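Local coordinates for FAD linked oxidase-like protein (Myceliophthora thermophila, PDB 5L6G) that oxidises the C1 hydroxyl of xylooligosaccharides and related sugars to lactones, using a bicovalently bound FAD and reducing molecular oxygen to hydrogen peroxide, at residues R359-A368 and F428-G439; L473-P482 and P489-V497. All blocks are in the same frame, centred on the assembly; numbering follows the deposited sequence.

Contact 1: R359-A368 and F428-G439; sequences RVAEYWIETA and FLDGWVHAFTGG
Trp-432 enters a hole formed by Val-360, Tyr-363, Trp-364 and Ala-368. Its CB lies 3.5 Å from Tyr-363 CE2. Next along the chain, Trp-432 CG meets Tyr-363 CD2 at 3.3 Å. The tyrosine ring and the five-membered indole ring form an offset stack, their planes 30° apart. Trp-432 NE1 turns to Val-360 O and gives it a weak, bent hydrogen bond of 3.3 Å. Trp-432 CZ2 reaches the face of the other indole, 3.7 Å from Trp-364 CG, in a T-shaped (edge-to-face) pair. Over the Trp-432 face, Ala-368 CB makes a CH-pi contact with the six-membered ring. This knob-into-hole packing joins helices 354-368 and 426-437, which run nearly antiparallel here; the axes of 359-368 and 428-437 approach to 8.6 Å. Helix 426-437 also rests on strands 341-349 and 409-417 of the large antiparallel sheet. CG of Tyr-363 is anti to the backbone N (chi1 -160°), which sends the ring across to Gly-431. There Tyr-363 OH donates in the carbonyl plane to a lone pair of Phe-428 O, at 2.7 Å. The same oxygen also accepts from Trp-432 N. Further along, Val-360 CG2 stands over the centre of the Phe-436 ring, 3.5 Å from its centroid.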
loop_
_atom_site.group_PDB
_atom_site.type_symbol
_atom_site.label_atom_id
_atom_site.label_comp_id
_atom_site.label_asym_id
_atom_site.label_seq_id
_atom_site.Cartn_x
_atom_site.Cartn_y
_atom_site.Cartn_z
ATOM N N ARG A 359 -14.531 7.107 22.314
ATOM C CA ARG A 359 -13.314 7.910 22.371
ATOM C C ARG A 359 -12.869 8.367 20.972
ATOM O O ARG A 359 -12.471 9.505 20.774
ATOM C CB ARG A 359 -12.218 7.153 23.113
ATOM C CG ARG A 359 -12.621 6.857 24.561
ATOM C CD ARG A 359 -11.549 6.108 25.343
ATOM N NE ARG A 359 -10.966 5.008 24.564
ATOM C CZ ARG A 359 -9.661 4.803 24.339
ATOM N NH1 ARG A 359 -8.714 5.601 24.855
ATOM N NH2 ARG A 359 -9.286 3.759 23.615
ATOM N N VAL A 360 -12.937 7.465 20.006
ATOM C CA VAL A 360 -12.596 7.766 18.610
ATOM C C VAL A 360 -13.538 8.812 18.035
ATOM O O VAL A 360 -13.106 9.740 17.336
ATOM C CB VAL A 360 -12.632 6.461 17.767
ATOM C CG1 VAL A 360 -12.595 6.738 16.262
ATOM C CG2 VAL A 360 -11.489 5.542 18.191
ATOM N N ALA A 361 -14.830 8.668 18.335
ATOM C CA ALA A 361 -15.840 9.622 17.871
ATOM C C ALA A 361 -15.654 10.994 18.499
ATOM O O ALA A 361 -15.768 12.010 17.821
ATOM C CB ALA A 361 -17.236 9.102 18.175
ATOM N N GLU A 362 -15.385 11.019 19.803
ATOM C CA GLU A 362 -15.184 12.279 20.503
ATOM C C GLU A 362 -13.957 12.963 19.926
ATOM O O GLU A 362 -13.952 14.152 19.700
ATOM C CB GLU A 362 -15.047 12.079 22.021
ATOM C CG GLU A 362 -16.376 11.703 22.666
ATOM C CD GLU A 362 -16.326 11.581 24.184
ATOM O OE1 GLU A 362 -15.426 12.200 24.817
ATOM O OE2 GLU A 362 -17.210 10.887 24.737
ATOM N N TYR A 363 -12.930 12.188 19.644
ATOM C CA TYR A 363 -11.736 12.766 19.043
ATOM C C TYR A 363 -12.064 13.370 17.666
ATOM O O TYR A 363 -11.578 14.437 17.308
ATOM C CB TYR A 363 -10.655 11.711 18.905
ATOM C CG TYR A 363 -9.297 12.334 18.763
ATOM C CD1 TYR A 363 -8.541 12.633 19.882
ATOM C CD2 TYR A 363 -8.780 12.651 17.508
ATOM C CE1 TYR A 363 -7.287 13.217 19.767
ATOM C CE2 TYR A 363 -7.528 13.235 17.377
ATOM C CZ TYR A 363 -6.782 13.521 18.516
ATOM O OH TYR A 363 -5.520 14.076 18.400
ATOM N N TRP A 364 -12.880 12.643 16.905
ATOM C CA TRP A 364 -13.267 13.045 15.556
ATOM C C TRP A 364 -13.967 14.384 15.610
ATOM O O TRP A 364 -13.574 15.336 14.933
ATOM C CB TRP A 364 -14.204 11.988 14.968
ATOM C CG TRP A 364 -14.516 12.076 13.498
ATOM C CD1 TRP A 364 -14.745 13.198 12.740
ATOM C CD2 TRP A 364 -14.729 10.968 12.636
ATOM N NE1 TRP A 364 -15.043 12.841 11.442
ATOM C CE2 TRP A 364 -15.052 11.480 11.356
ATOM C CE3 TRP A 364 -14.659 9.581 12.813
ATOM C CZ2 TRP A 364 -15.294 10.648 10.259
ATOM C CZ3 TRP A 364 -14.901 8.756 11.725
ATOM C CH2 TRP A 364 -15.225 9.298 10.462
ATOM N N ILE A 365 -14.976 14.466 16.470
ATOM C CA ILE A 365 -15.860 15.612 16.503
ATOM C C ILE A 365 -15.206 16.803 17.183
ATOM O O ILE A 365 -15.292 17.906 16.691
ATOM C CB ILE A 365 -17.199 15.253 17.145
ATOM C CG1 ILE A 365 -17.879 14.152 16.335
ATOM C CG2 ILE A 365 -18.083 16.493 17.254
ATOM C CD1 ILE A 365 -18.112 14.491 14.874
ATOM N N GLU A 366 -14.494 16.569 18.275
ATOM C CA GLU A 366 -13.981 17.652 19.101
ATOM C C GLU A 366 -12.576 18.070 18.771
ATOM O O GLU A 366 -12.182 19.178 19.097
ATOM C CB GLU A 366 -14.055 17.278 20.588
ATOM C CG GLU A 366 -15.448 16.934 21.063
ATOM C CD GLU A 366 -16.415 18.096 20.985
ATOM O OE1 GLU A 366 -15.985 19.275 20.913
ATOM O OE2 GLU A 366 -17.624 17.831 20.992
ATOM N N THR A 367 -11.805 17.186 18.138
ATOM C CA THR A 367 -10.431 17.507 17.793
ATOM C C THR A 367 -10.247 17.541 16.280
ATOM O O THR A 367 -9.957 18.601 15.711
ATOM C CB THR A 367 -9.451 16.537 18.490
ATOM O OG1 THR A 367 -9.616 16.674 19.911
ATOM C CG2 THR A 367 -8.008 16.866 18.128
ATOM N N ALA A 368 -10.438 16.393 15.624
ATOM C CA ALA A 368 -10.174 16.301 14.174
ATOM C C ALA A 368 -10.941 17.375 13.396
ATOM O O ALA A 368 -10.342 18.123 12.619
ATOM C CB ALA A 368 -10.490 14.915 13.633
ATOM N N PHE A 428 -1.855 15.469 16.365
ATOM C CA PHE A 428 -3.246 15.269 15.901
ATOM C C PHE A 428 -3.508 13.790 15.556
ATOM O O PHE A 428 -4.298 13.122 16.215
ATOM C CB PHE A 428 -3.583 16.223 14.734
ATOM C CG PHE A 428 -4.779 15.803 13.916
ATOM C CD1 PHE A 428 -5.916 15.292 14.529
ATOM C CD2 PHE A 428 -4.780 15.954 12.535
ATOM C CE1 PHE A 428 -7.012 14.878 13.762
ATOM C CE2 PHE A 428 -5.879 15.562 11.777
ATOM C CZ PHE A 428 -6.986 15.019 12.390
ATOM N N LEU A 429 -2.878 13.266 14.524
ATOM C CA LEU A 429 -3.078 11.851 14.228
ATOM C C LEU A 429 -2.587 10.944 15.340
ATOM O O LEU A 429 -3.175 9.885 15.560
ATOM C CB LEU A 429 -2.455 11.456 12.898
ATOM C CG LEU A 429 -3.087 12.159 11.701
ATOM C CD1 LEU A 429 -2.496 11.590 10.425
ATOM C CD2 LEU A 429 -4.616 12.063 11.697
ATOM N N ASP A 430 -1.528 11.337 16.055
ATOM C CA ASP A 430 -1.037 10.499 17.153
ATOM C C ASP A 430 -2.107 10.296 18.218
ATOM O O ASP A 430 -2.276 9.178 18.736
ATOM C CB ASP A 430 0.245 11.086 17.787
ATOM C CG ASP A 430 1.468 10.920 16.887
ATOM O OD1 ASP A 430 1.339 10.218 15.852
ATOM O OD2 ASP A 430 2.547 11.503 17.206
ATOM N N GLY A 431 -2.803 11.377 18.557
ATOM C CA GLY A 431 -3.829 11.340 19.568
ATOM C C GLY A 431 -5.014 10.512 19.092
ATOM O O GLY A 431 -5.635 9.791 19.873
ATOM N N TRP A 432 -5.312 10.603 17.804
ATOM C CA TRP A 432 -6.440 9.861 17.256
ATOM C C TRP A 432 -6.164 8.367 17.338
ATOM O O TRP A 432 -7.027 7.594 17.748
ATOM C CB TRP A 432 -6.713 10.251 15.802
ATOM C CG TRP A 432 -8.155 10.129 15.438
ATOM C CD1 TRP A 432 -9.116 9.487 16.133
ATOM C CD2 TRP A 432 -8.786 10.679 14.284
ATOM N NE1 TRP A 432 -10.339 9.617 15.496
ATOM C CE2 TRP A 432 -10.155 10.348 14.354
ATOM C CE3 TRP A 432 -8.333 11.440 13.211
ATOM C CZ2 TRP A 432 -11.072 10.749 13.387
ATOM C CZ3 TRP A 432 -9.244 11.826 12.243
ATOM C CH2 TRP A 432 -10.593 11.488 12.339
ATOM N N VAL A 433 -4.942 7.960 16.990
ATOM C CA VAL A 433 -4.600 6.545 17.064
ATOM C C VAL A 433 -4.662 6.033 18.514
ATOM O O VAL A 433 -5.190 4.946 18.773
ATOM C CB VAL A 433 -3.248 6.247 16.384
ATOM C CG1 VAL A 433 -2.771 4.855 16.713
ATOM C CG2 VAL A 433 -3.404 6.386 14.882
ATOM N N HIS A 434 -4.179 6.843 19.447
ATOM C CA HIS A 434 -4.284 6.526 20.871
ATOM C C HIS A 434 -5.725 6.243 21.323
ATOM O O HIS A 434 -5.947 5.403 22.176
ATOM C CB HIS A 434 -3.712 7.649 21.706
ATOM C CG HIS A 434 -3.531 7.298 23.150
ATOM N ND1 HIS A 434 -2.422 6.622 23.614
ATOM C CD2 HIS A 434 -4.290 7.568 24.239
ATOM C CE1 HIS A 434 -2.517 6.469 24.925
ATOM N NE2 HIS A 434 -3.639 7.037 25.330
ATOM N N ALA A 435 -6.698 6.938 20.741
ATOM C CA ALA A 435 -8.105 6.702 21.068
ATOM C C ALA A 435 -8.529 5.279 20.695
ATOM O O ALA A 435 -9.415 4.711 21.336
ATOM C CB ALA A 435 -9.016 7.721 20.375
ATOM N N PHE A 436 -7.922 4.707 19.662
ATOM C CA PHE A 436 -8.192 3.311 19.300
ATOM C C PHE A 436 -7.413 2.363 20.202
ATOM O O PHE A 436 -7.971 1.444 20.815
ATOM C CB PHE A 436 -7.803 2.997 17.840
ATOM C CG PHE A 436 -8.619 3.704 16.780
ATOM C CD1 PHE A 436 -8.321 5.004 16.394
ATOM C CD2 PHE A 436 -9.631 3.028 16.095
ATOM C CE1 PHE A 436 -9.016 5.622 15.383
ATOM C CE2 PHE A 436 -10.335 3.639 15.079
ATOM C CZ PHE A 436 -10.040 4.938 14.720
ATOM N N THR A 437 -6.099 2.577 20.282
ATOM C CA THR A 437 -5.216 1.554 20.830
ATOM C C THR A 437 -5.305 1.457 22.354
ATOM O O THR A 437 -4.984 0.412 22.910
ATOM C CB THR A 437 -3.750 1.751 20.385
ATOM O OG1 THR A 437 -3.281 3.025 20.826
ATOM C CG2 THR A 437 -3.629 1.657 18.863
ATOM N N GLY A 438 -5.778 2.518 23.008
ATOM C CA GLY A 438 -5.994 2.510 24.450
ATOM C C GLY A 438 -6.988 1.447 24.892
ATOM O O GLY A 438 -6.911 0.947 26.017
ATOM N N GLY A 439 -7.910 1.074 24.004
ATOM C CA GLY A 439 -8.952 0.130 24.346
ATOM C C GLY A 439 -8.883 -1.197 23.626
ATOM O O GLY A 439 -9.830 -1.965 23.707
#

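Contact 2: L473-P482 and P489-V497; sequences LRRIKQQLDP and PQAVEPAEV
Arg-474 reaches two successive carbonyls of the C-terminal tail. Arg-474 NE donates to Glu-493 O at 2.9 Å, and Arg-474 NH2 donates to Pro-494 O at 3.0 Å. Both oxygens lie at the edge of the guanidinium, and the pair of bonds fixes its rotation. The arginine chain bends at chi3 (65°), which turns the guanidinium along the tail. Ala-495 N donates to Arg-474 O at 2.8 Å, from above the carbonyl plane. Gln-478 N reaches the same oxygen from the opposite face, as a normal helix bond. With an alanine here, Glu-493 O and Pro-494 O are likely to lose these two donors, leaving this part of the tail held mainly by the Ala-495 N bond and apolar contacts. The tail is irregular and runs back over helix 470-480, the last helix of the berberine-like C-terminal region. Apolar contacts fill in beside it. Val-492 CG1 packs on Arg-474 CG, and Pro-494 CB lies 3.8 Å from Gln-478 CA. The aliphatic part of Lys-477 passes the tail, and Lys-477 CE lies 3.6 Å from Val-492 O. Farther out, Lys-477 NZ forms a salt bridge with Asp-481 OD2 at 2.8 Å and also bonds Asn-216 O. Asp-481 in turn accepts from Leu-485 N and Phe-486 N.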
loop_
_atom_site.group_PDB
_atom_site.type_symbol
_atom_site.label_atom_id
_atom_site.label_comp_id
_atom_site.label_asym_id
_atom_site.label_seq_id
_atom_site.Cartn_x
_atom_site.Cartn_y
_atom_site.Cartn_z
ATOM N N LEU A 473 10.095 -13.520 9.929
ATOM C CA LEU A 473 10.697 -12.490 9.073
ATOM C C LEU A 473 12.126 -12.154 9.493
ATOM O O LEU A 473 12.982 -11.974 8.635
ATOM C CB LEU A 473 9.879 -11.200 9.058
ATOM C CG LEU A 473 8.601 -11.223 8.199
ATOM C CD1 LEU A 473 7.790 -9.982 8.454
ATOM C CD2 LEU A 473 8.940 -11.339 6.730
ATOM N N ARG A 474 12.364 -12.032 10.797
ATOM C CA ARG A 474 13.716 -11.722 11.297
ATOM C C ARG A 474 14.689 -12.862 11.003
ATOM O O ARG A 474 15.867 -12.633 10.691
ATOM C CB ARG A 474 13.689 -11.419 12.791
ATOM C CG ARG A 474 12.982 -10.123 13.119
ATOM C CD ARG A 474 13.209 -9.682 14.549
ATOM N NE ARG A 474 14.623 -9.364 14.779
ATOM C CZ ARG A 474 15.165 -9.152 15.974
ATOM N NH1 ARG A 474 14.420 -9.223 17.074
ATOM N NH2 ARG A 474 16.463 -8.872 16.074
ATOM N N ARG A 475 14.198 -14.092 11.076
ATOM C CA ARG A 475 15.039 -15.243 10.772
ATOM C C ARG A 475 15.428 -15.266 9.304
ATOM O O ARG A 475 16.586 -15.482 8.984
ATOM C CB ARG A 475 14.372 -16.547 11.195
ATOM C CG ARG A 475 14.274 -16.689 12.705
ATOM C CD ARG A 475 13.944 -18.102 13.141
ATOM N NE ARG A 475 12.622 -18.528 12.662
ATOM C CZ ARG A 475 11.465 -18.281 13.270
ATOM N NH1 ARG A 475 11.417 -17.585 14.402
ATOM N NH2 ARG A 475 10.338 -18.741 12.734
ATOM N N ILE A 476 14.464 -15.027 8.421
ATOM C CA ILE A 476 14.737 -14.997 6.979
ATOM C C ILE A 476 15.645 -13.814 6.654
ATOM O O ILE A 476 16.511 -13.893 5.795
ATOM C CB ILE A 476 13.427 -14.961 6.156
ATOM C CG1 ILE A 476 12.653 -16.257 6.373
ATOM C CG2 ILE A 476 13.705 -14.852 4.668
ATOM C CD1 ILE A 476 11.242 -16.213 5.859
ATOM N N LYS A 477 15.471 -12.712 7.368
ATOM C CA LYS A 477 16.321 -11.544 7.140
ATOM C C LYS A 477 17.800 -11.839 7.413
ATOM O O LYS A 477 18.668 -11.450 6.644
ATOM C CB LYS A 477 15.832 -10.376 7.991
ATOM C CG LYS A 477 16.651 -9.103 7.892
ATOM C CD LYS A 477 16.576 -8.440 6.525
ATOM C CE LYS A 477 17.432 -7.175 6.535
ATOM N NZ LYS A 477 17.242 -6.360 5.310
ATOM N N GLN A 478 18.079 -12.516 8.511
ATOM C CA GLN A 478 19.455 -12.904 8.823
ATOM C C GLN A 478 20.001 -13.817 7.726
ATOM O O GLN A 478 21.174 -13.730 7.364
ATOM C CB GLN A 478 19.497 -13.562 10.206
ATOM C CG GLN A 478 20.874 -13.909 10.716
ATOM C CD GLN A 478 21.419 -15.193 10.126
ATOM O OE1 GLN A 478 20.666 -16.058 9.671
ATOM N NE2 GLN A 478 22.739 -15.310 10.097
ATOM N N GLN A 479 19.141 -14.663 7.155
ATOM C CA GLN A 479 19.589 -15.603 6.136
ATOM C C GLN A 479 19.868 -14.947 4.805
ATOM O O GLN A 479 20.796 -15.360 4.114
ATOM C CB GLN A 479 18.576 -16.721 5.918
ATOM C CG GLN A 479 18.496 -17.734 7.046
ATOM C CD GLN A 479 17.269 -18.618 6.908
ATOM O OE1 GLN A 479 16.270 -18.211 6.347
ATOM N NE2 GLN A 479 17.350 -19.834 7.416
ATOM N N LEU A 480 19.057 -13.955 4.432
ATOM C CA LEU A 480 19.141 -13.364 3.100
ATOM C C LEU A 480 19.858 -12.022 3.054
ATOM O O LEU A 480 20.456 -11.692 2.034
ATOM C CB LEU A 480 17.751 -13.236 2.469
ATOM C CG LEU A 480 17.023 -14.558 2.176
ATOM C CD1 LEU A 480 15.684 -14.287 1.499
ATOM C CD2 LEU A 480 17.846 -15.485 1.307
ATOM N N ASP A 481 19.798 -11.246 4.128
ATOM C CA ASP A 481 20.471 -9.943 4.146
ATOM C C ASP A 481 21.077 -9.640 5.515
ATOM O O ASP A 481 20.718 -8.644 6.161
ATOM C CB ASP A 481 19.499 -8.856 3.719
ATOM C CG ASP A 481 20.159 -7.491 3.595
ATOM O OD1 ASP A 481 21.396 -7.439 3.429
ATOM O OD2 ASP A 481 19.451 -6.471 3.668
ATOM N N PRO A 482 21.998 -10.497 5.964
ATOM C CA PRO A 482 22.583 -10.336 7.298
ATOM C C PRO A 482 23.312 -9.013 7.530
ATOM O O PRO A 482 23.393 -8.562 8.676
ATOM C CB PRO A 482 23.597 -11.483 7.384
ATOM C CG PRO A 482 23.943 -11.784 5.971
ATOM C CD PRO A 482 22.639 -11.599 5.228
ATOM N N PRO A 489 14.984 2.907 8.029
ATOM C CA PRO A 489 14.780 3.047 9.484
ATOM C C PRO A 489 13.674 2.191 10.102
ATOM O O PRO A 489 13.650 2.024 11.312
ATOM C CB PRO A 489 14.487 4.537 9.638
ATOM C CG PRO A 489 15.305 5.154 8.535
ATOM C CD PRO A 489 15.055 4.231 7.379
ATOM N N GLN A 490 12.778 1.645 9.277
ATOM C CA GLN A 490 11.806 0.672 9.762
ATOM C C GLN A 490 11.960 -0.704 9.138
ATOM O O GLN A 490 10.999 -1.478 9.087
ATOM C CB GLN A 490 10.390 1.209 9.585
ATOM C CG GLN A 490 10.165 2.481 10.395
ATOM C CD GLN A 490 8.760 3.020 10.274
ATOM O OE1 GLN A 490 8.054 2.737 9.308
ATOM N NE2 GLN A 490 8.351 3.825 11.242
ATOM N N ALA A 491 13.175 -1.029 8.700
ATOM C CA ALA A 491 13.460 -2.358 8.179
ATOM C C ALA A 491 13.436 -3.402 9.289
ATOM O O ALA A 491 13.794 -3.142 10.454
ATOM C CB ALA A 491 14.790 -2.417 7.457
ATOM N N VAL A 492 13.037 -4.604 8.887
ATOM C CA VAL A 492 13.138 -5.772 9.738
ATOM C C VAL A 492 14.593 -5.970 10.158
ATOM O O VAL A 492 15.484 -5.933 9.320
ATOM C CB VAL A 492 12.650 -7.021 9.005
ATOM C CG1 VAL A 492 12.952 -8.266 9.810
ATOM C CG2 VAL A 492 11.136 -6.898 8.744
ATOM N N GLU A 493 14.807 -6.209 11.440
ATOM C CA GLU A 493 16.139 -6.511 11.968
ATOM C C GLU A 493 16.485 -7.989 11.808
ATOM O O GLU A 493 15.681 -8.850 12.162
ATOM C CB GLU A 493 16.190 -6.226 13.458
ATOM C CG GLU A 493 16.121 -4.774 13.834
ATOM C CD GLU A 493 16.131 -4.600 15.333
ATOM O OE1 GLU A 493 17.202 -4.845 15.944
ATOM O OE2 GLU A 493 15.077 -4.235 15.890
ATOM N N PRO A 494 17.710 -8.298 11.368
ATOM C CA PRO A 494 18.061 -9.717 11.334
ATOM C C PRO A 494 17.914 -10.327 12.725
ATOM O O PRO A 494 18.162 -9.651 13.730
ATOM C CB PRO A 494 19.538 -9.724 10.902
ATOM C CG PRO A 494 19.802 -8.384 10.311
ATOM C CD PRO A 494 18.805 -7.427 10.897
ATOM N N ALA A 495 17.480 -11.578 12.779
ATOM C CA ALA A 495 17.481 -12.315 14.025
ATOM C C ALA A 495 18.936 -12.442 14.465
ATOM O O ALA A 495 19.843 -12.524 13.627
ATOM C CB ALA A 495 16.850 -13.692 13.846
ATOM N N GLU A 496 19.153 -12.415 15.771
ATOM C CA GLU A 496 20.480 -12.656 16.326
ATOM C C GLU A 496 20.742 -14.152 16.293
ATOM O O GLU A 496 19.845 -14.943 16.566
ATOM C CB GLU A 496 20.565 -12.166 17.768
ATOM C CG GLU A 496 20.338 -10.672 17.951
ATOM C CD GLU A 496 20.588 -10.225 19.383
ATOM O OE1 GLU A 496 21.014 -11.065 20.213
ATOM O OE2 GLU A 496 20.364 -9.033 19.686
ATOM N N VAL A 497 21.963 -14.535 15.944
ATOM C CA VAL A 497 22.382 -15.934 16.022
ATOM C C VAL A 497 23.733 -16.020 16.731
ATOM O O VAL A 497 24.043 -15.194 17.592
ATOM C CB VAL A 497 22.445 -16.604 14.630
ATOM C CG1 VAL A 497 21.039 -16.837 14.092
ATOM C CG2 VAL A 497 23.273 -15.773 13.655
ATOM O OXT VAL A 497 24.539 -16.910 16.474
#

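The two contacts do not touch; their centres lie 34 Å apart, and they share no helix or strand. Both are partly buried, but contact 1 has the larger share of buried residues. It pairs two helices beside the large antiparallel sheet that carries substrate-binding residues such as Glu-412, whose side chain is about 10 Å from that of Trp-432. Aromatic faces and edges dominate there, with few polar bonds. Contact 2 lies at the chain's end, away from the annotated sites and beside a glycan. It joins a helix to an irregular tail, and there main-chain carbonyls, one main-chain N-H and one arginine make the polar bonds. Its one salt bridge, Lys-477 with Asp-481, lies within 473-482, not across the contact.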